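Local coordinates for putative ATP-grasp superfamily protein (Archaeoglobus fulgidus, PDB 3DF7) that is of unknown function but, as a putative member of the ATP-grasp superfamily, probably binds ATP, at residues A[3-15]-A[22-34]. Residues are numbered along the deposited sequence; the frame is centred on the assembly and turned at random.
Sequences KLFLFEFATCGER and VEGLAMFKSAFDG
E8 OE1, which lies 3.2 Å from the carbonyl oxygen G24 O, a fellow acceptor with no bond between them, is gripped twice by T11: the hydroxyl OG1 donates to it over 2.7 Å, nearly in line with the C-O bond, and T11 N comes in on its syn side, tilted 32° out of the carboxylate plane. The other oxygen, OE2, takes A10 N at 2.9 Å from above that plane; with these two amide bonds E8 is the N-cap of the short helix 9-12. A bend at chi2 (-80°) folds the carboxylate back onto these donors. G24 lets helix 22-34 come this close: a CB there would collide with OE2 and with A10 CB. A glutamine in place of E8 would probably cost one of the two backbone amides its acceptor and leave the first turn of helix 9-12 less firmly capped.

One turn on, F28 points its ring from helix 22-34 toward strand 3-8 and helix 9-12. T11 CG2 sits over one face, 4.2 Å from the centroid, L6 O lies at the edge in the ring plane, and C12 SG approaches obliquely, 3.7 Å from F28 CE1. Farther along helix 22-34, L6 CD2 packs against A31 CB and F32 CB. Strand and helix run nearly antiparallel (163°), the first beta-alpha unit of a parallel sheet, consistent with an N-terminal pre-ATP-grasp domain.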
loop_
_atom_site.group_PDB
_atom_site.type_symbol
_atom_site.label_atom_id
_atom_site.label_comp_id
_atom_site.label_asym_id
_atom_site.label_seq_id
_atom_site.Cartn_x
_atom_site.Cartn_y
_atom_site.Cartn_z
ATOM N N LYS A 3 11.774 -17.365 -10.614
ATOM C CA LYS A 3 11.986 -15.994 -11.055
ATOM C C LYS A 3 10.802 -15.105 -10.689
ATOM O O LYS A 3 9.660 -15.402 -11.038
ATOM C CB LYS A 3 12.188 -15.959 -12.572
ATOM C CG LYS A 3 13.342 -16.813 -13.091
ATOM C CD LYS A 3 14.685 -16.339 -12.569
ATOM C CE LYS A 3 15.834 -16.993 -13.334
ATOM N NZ LYS A 3 15.752 -18.477 -13.309
ATOM N N LEU A 4 11.068 -14.018 -9.976
ATOM C CA LEU A 4 10.001 -13.096 -9.603
ATOM C C LEU A 4 10.147 -11.782 -10.352
ATOM O O LEU A 4 11.165 -11.088 -10.214
ATOM C CB LEU A 4 10.018 -12.809 -8.096
ATOM C CG LEU A 4 9.050 -11.690 -7.667
ATOM C CD1 LEU A 4 7.609 -12.124 -7.908
ATOM C CD2 LEU A 4 9.263 -11.361 -6.191
ATOM N N PHE A 5 9.149 -11.450 -11.165
ATOM C CA PHE A 5 9.176 -10.182 -11.878
ATOM C C PHE A 5 8.663 -9.160 -10.872
ATOM O O PHE A 5 7.497 -9.209 -10.471
ATOM C CB PHE A 5 8.253 -10.202 -13.102
ATOM C CG PHE A 5 8.068 -8.852 -13.739
ATOM C CD1 PHE A 5 9.165 -8.142 -14.230
ATOM C CD2 PHE A 5 6.804 -8.276 -13.830
ATOM C CE1 PHE A 5 9.006 -6.877 -14.799
ATOM C CE2 PHE A 5 6.634 -7.010 -14.398
ATOM C CZ PHE A 5 7.740 -6.313 -14.884
ATOM N N LEU A 6 9.546 -8.260 -10.447
ATOM C CA LEU A 6 9.203 -7.221 -9.482
ATOM C C LEU A 6 9.123 -5.879 -10.204
ATOM O O LEU A 6 10.072 -5.470 -10.877
ATOM C CB LEU A 6 10.265 -7.146 -8.379
ATOM C CG LEU A 6 10.008 -6.110 -7.279
ATOM C CD1 LEU A 6 8.762 -6.511 -6.526
ATOM C CD2 LEU A 6 11.205 -6.013 -6.330
ATOM N N PHE A 7 7.995 -5.194 -10.049
ATOM C CA PHE A 7 7.782 -3.912 -10.711
ATOM C C PHE A 7 7.035 -2.902 -9.834
ATOM O O PHE A 7 5.995 -3.220 -9.260
ATOM C CB PHE A 7 6.982 -4.147 -11.999
ATOM C CG PHE A 7 6.568 -2.884 -12.713
ATOM C CD1 PHE A 7 7.322 -2.384 -13.774
ATOM C CD2 PHE A 7 5.416 -2.198 -12.326
ATOM C CE1 PHE A 7 6.929 -1.221 -14.437
ATOM C CE2 PHE A 7 5.016 -1.035 -12.979
ATOM C CZ PHE A 7 5.775 -0.543 -14.039
ATOM N N GLU A 8 7.574 -1.690 -9.734
ATOM C CA GLU A 8 6.919 -0.615 -8.982
ATOM C C GLU A 8 6.866 0.563 -9.956
ATOM O O GLU A 8 7.870 0.902 -10.589
ATOM C CB GLU A 8 7.704 -0.260 -7.717
ATOM C CG GLU A 8 6.987 0.736 -6.808
ATOM C CD GLU A 8 7.122 2.164 -7.293
ATOM O OE1 GLU A 8 8.254 2.548 -7.653
ATOM O OE2 GLU A 8 6.111 2.904 -7.306
ATOM N N PHE A 9 5.693 1.179 -10.079
ATOM C CA PHE A 9 5.489 2.258 -11.043
ATOM C C PHE A 9 6.449 3.449 -11.048
ATOM O O PHE A 9 6.965 3.811 -12.101
ATOM C CB PHE A 9 4.053 2.774 -10.956
ATOM C CG PHE A 9 3.624 3.569 -12.158
ATOM C CD1 PHE A 9 3.501 2.955 -13.406
ATOM C CD2 PHE A 9 3.352 4.926 -12.050
ATOM C CE1 PHE A 9 3.114 3.684 -14.532
ATOM C CE2 PHE A 9 2.965 5.667 -13.168
ATOM C CZ PHE A 9 2.846 5.044 -14.412
ATOM N N ALA A 10 6.688 4.065 -9.896
ATOM C CA ALA A 10 7.592 5.213 -9.853
ATOM C C ALA A 10 9.035 4.861 -10.207
ATOM O O ALA A 10 9.731 5.640 -10.857
ATOM C CB ALA A 10 7.550 5.868 -8.473
ATOM N N THR A 11 9.474 3.684 -9.779
ATOM C CA THR A 11 10.843 3.235 -10.009
ATOM C C THR A 11 11.099 2.630 -11.389
ATOM O O THR A 11 12.199 2.760 -11.936
ATOM C CB THR A 11 11.244 2.189 -8.933
ATOM O OG1 THR A 11 10.983 2.722 -7.627
ATOM C CG2 THR A 11 12.727 1.833 -9.042
ATOM N N CYS A 12 10.076 2.003 -11.962
ATOM C CA CYS A 12 10.218 1.319 -13.245
ATOM C C CYS A 12 9.301 1.774 -14.380
ATOM O O CYS A 12 9.512 1.388 -15.531
ATOM C CB CYS A 12 9.987 -0.181 -13.031
ATOM S SG CYS A 12 10.620 -0.830 -11.452
ATOM N N GLY A 13 8.289 2.571 -14.065
ATOM C CA GLY A 13 7.351 2.989 -15.095
ATOM C C GLY A 13 7.514 4.402 -15.616
ATOM O O GLY A 13 8.570 4.767 -16.132
ATOM N N GLU A 14 6.450 5.186 -15.487
ATOM C CA GLU A 14 6.433 6.573 -15.936
ATOM C C GLU A 14 6.967 7.471 -14.829
ATOM O O GLU A 14 6.958 7.099 -13.656
ATOM C CB GLU A 14 5.001 6.994 -16.279
ATOM C CG GLU A 14 4.388 6.260 -17.467
ATOM C CD GLU A 14 4.933 6.747 -18.799
ATOM O OE1 GLU A 14 4.797 7.957 -19.087
ATOM O OE2 GLU A 14 5.496 5.927 -19.553
ATOM N N ARG A 15 7.431 8.657 -15.193
ATOM C CA ARG A 15 7.935 9.570 -14.185
ATOM C C ARG A 15 6.734 10.220 -13.505
ATOM O O ARG A 15 5.799 10.660 -14.173
ATOM C CB ARG A 15 8.821 10.643 -14.824
ATOM C CG ARG A 15 9.553 11.521 -13.814
ATOM C CD ARG A 15 10.465 10.690 -12.912
ATOM N NE ARG A 15 11.280 11.526 -12.033
ATOM C CZ ARG A 15 12.153 11.053 -11.148
ATOM N NH1 ARG A 15 12.329 9.746 -11.017
ATOM N NH2 ARG A 15 12.850 11.890 -10.390
ATOM N N VAL A 22 9.148 9.122 -4.148
ATOM C CA VAL A 22 10.030 8.694 -3.072
ATOM C C VAL A 22 9.443 7.504 -2.311
ATOM O O VAL A 22 10.185 6.628 -1.854
ATOM C CB VAL A 22 10.348 9.864 -2.101
ATOM C CG1 VAL A 22 9.171 10.127 -1.164
ATOM C CG2 VAL A 22 11.627 9.555 -1.331
ATOM N N GLU A 23 8.118 7.465 -2.185
ATOM C CA GLU A 23 7.463 6.355 -1.496
ATOM C C GLU A 23 7.538 5.094 -2.356
ATOM O O GLU A 23 7.827 4.009 -1.855
ATOM C CB GLU A 23 5.999 6.689 -1.196
ATOM C CG GLU A 23 5.817 7.718 -0.087
ATOM C CD GLU A 23 4.357 7.937 0.267
ATOM O OE1 GLU A 23 3.675 6.954 0.623
ATOM O OE2 GLU A 23 3.896 9.093 0.188
ATOM N N GLY A 24 7.275 5.240 -3.652
ATOM C CA GLY A 24 7.345 4.092 -4.541
ATOM C C GLY A 24 8.751 3.511 -4.580
ATOM O O GLY A 24 8.937 2.290 -4.536
ATOM N N LEU A 25 9.747 4.387 -4.666
ATOM C CA LEU A 25 11.138 3.952 -4.703
ATOM C C LEU A 25 11.492 3.193 -3.426
ATOM O O LEU A 25 12.184 2.179 -3.470
ATOM C CB LEU A 25 12.068 5.156 -4.864
ATOM C CG LEU A 25 13.568 4.858 -4.787
ATOM C CD1 LEU A 25 13.965 3.859 -5.876
ATOM C CD2 LEU A 25 14.349 6.153 -4.942
ATOM N N ALA A 26 11.015 3.696 -2.293
ATOM C CA ALA A 26 11.276 3.067 -1.004
ATOM C C ALA A 26 10.663 1.672 -0.959
ATOM O O ALA A 26 11.284 0.716 -0.481
ATOM C CB ALA A 26 10.711 3.927 0.120
HETATM N N MSE A 27 9.441 1.548 -1.463
HETATM C CA MSE A 27 8.782 0.255 -1.471
HETATM C C MSE A 27 9.498 -0.721 -2.397
HETATM O O MSE A 27 9.642 -1.896 -2.065
HETATM C CB MSE A 27 7.315 0.387 -1.895
HETATM C CG MSE A 27 6.400 0.928 -0.799
HETATM SE SE MSE A 27 4.523 0.887 -1.289
HETATM C CE MSE A 27 4.389 2.674 -1.993
ATOM N N PHE A 28 9.929 -0.248 -3.565
ATOM C CA PHE A 28 10.628 -1.131 -4.499
ATOM C C PHE A 28 11.930 -1.630 -3.877
ATOM O O PHE A 28 12.248 -2.818 -3.944
ATOM C CB PHE A 28 10.951 -0.406 -5.812
ATOM C CG PHE A 28 11.603 -1.288 -6.844
ATOM C CD1 PHE A 28 10.837 -2.121 -7.653
ATOM C CD2 PHE A 28 12.987 -1.310 -6.982
ATOM C CE1 PHE A 28 11.439 -2.964 -8.589
ATOM C CE2 PHE A 28 13.603 -2.152 -7.915
ATOM C CZ PHE A 28 12.824 -2.980 -8.720
ATOM N N LYS A 29 12.690 -0.714 -3.281
ATOM C CA LYS A 29 13.955 -1.072 -2.641
ATOM C C LYS A 29 13.691 -2.107 -1.549
ATOM O O LYS A 29 14.363 -3.140 -1.471
ATOM C CB LYS A 29 14.608 0.178 -2.033
ATOM C CG LYS A 29 15.949 -0.072 -1.349
ATOM C CD LYS A 29 16.426 1.181 -0.615
ATOM C CE LYS A 29 17.838 1.028 -0.074
ATOM N NZ LYS A 29 18.003 -0.211 0.737
ATOM N N SER A 30 12.690 -1.830 -0.720
ATOM C CA SER A 30 12.334 -2.725 0.371
ATOM C C SER A 30 11.895 -4.096 -0.143
ATOM O O SER A 30 12.272 -5.124 0.420
ATOM C CB SER A 30 11.220 -2.098 1.220
ATOM O OG SER A 30 10.807 -2.988 2.241
ATOM N N ALA A 31 11.098 -4.107 -1.210
ATOM C CA ALA A 31 10.616 -5.356 -1.798
ATOM C C ALA A 31 11.767 -6.114 -2.461
ATOM O O ALA A 31 11.850 -7.339 -2.374
ATOM C CB ALA A 31 9.518 -5.068 -2.827
ATOM N N PHE A 32 12.650 -5.378 -3.127
ATOM C CA PHE A 32 13.799 -5.979 -3.794
ATOM C C PHE A 32 14.693 -6.688 -2.766
ATOM O O PHE A 32 15.060 -7.853 -2.941
ATOM C CB PHE A 32 14.607 -4.893 -4.514
ATOM C CG PHE A 32 15.780 -5.423 -5.288
ATOM C CD1 PHE A 32 15.615 -5.902 -6.581
ATOM C CD2 PHE A 32 17.049 -5.459 -4.716
ATOM C CE1 PHE A 32 16.696 -6.414 -7.300
ATOM C CE2 PHE A 32 18.139 -5.970 -5.426
ATOM C CZ PHE A 32 17.958 -6.449 -6.722
ATOM N N ASP A 33 15.035 -5.979 -1.693
ATOM C CA ASP A 33 15.903 -6.534 -0.654
ATOM C C ASP A 33 15.261 -7.676 0.125
ATOM O O ASP A 33 15.958 -8.528 0.680
ATOM C CB ASP A 33 16.349 -5.437 0.315
ATOM C CG ASP A 33 17.252 -4.408 -0.346
ATOM O OD1 ASP A 33 17.957 -4.767 -1.312
ATOM O OD2 ASP A 33 17.268 -3.246 0.114
ATOM N N GLY A 34 13.936 -7.699 0.155
ATOM C CA GLY A 34 13.244 -8.752 0.867
ATOM C C GLY A 34 13.036 -9.999 0.023
ATOM O O GLY A 34 13.484 -11.085 0.388
#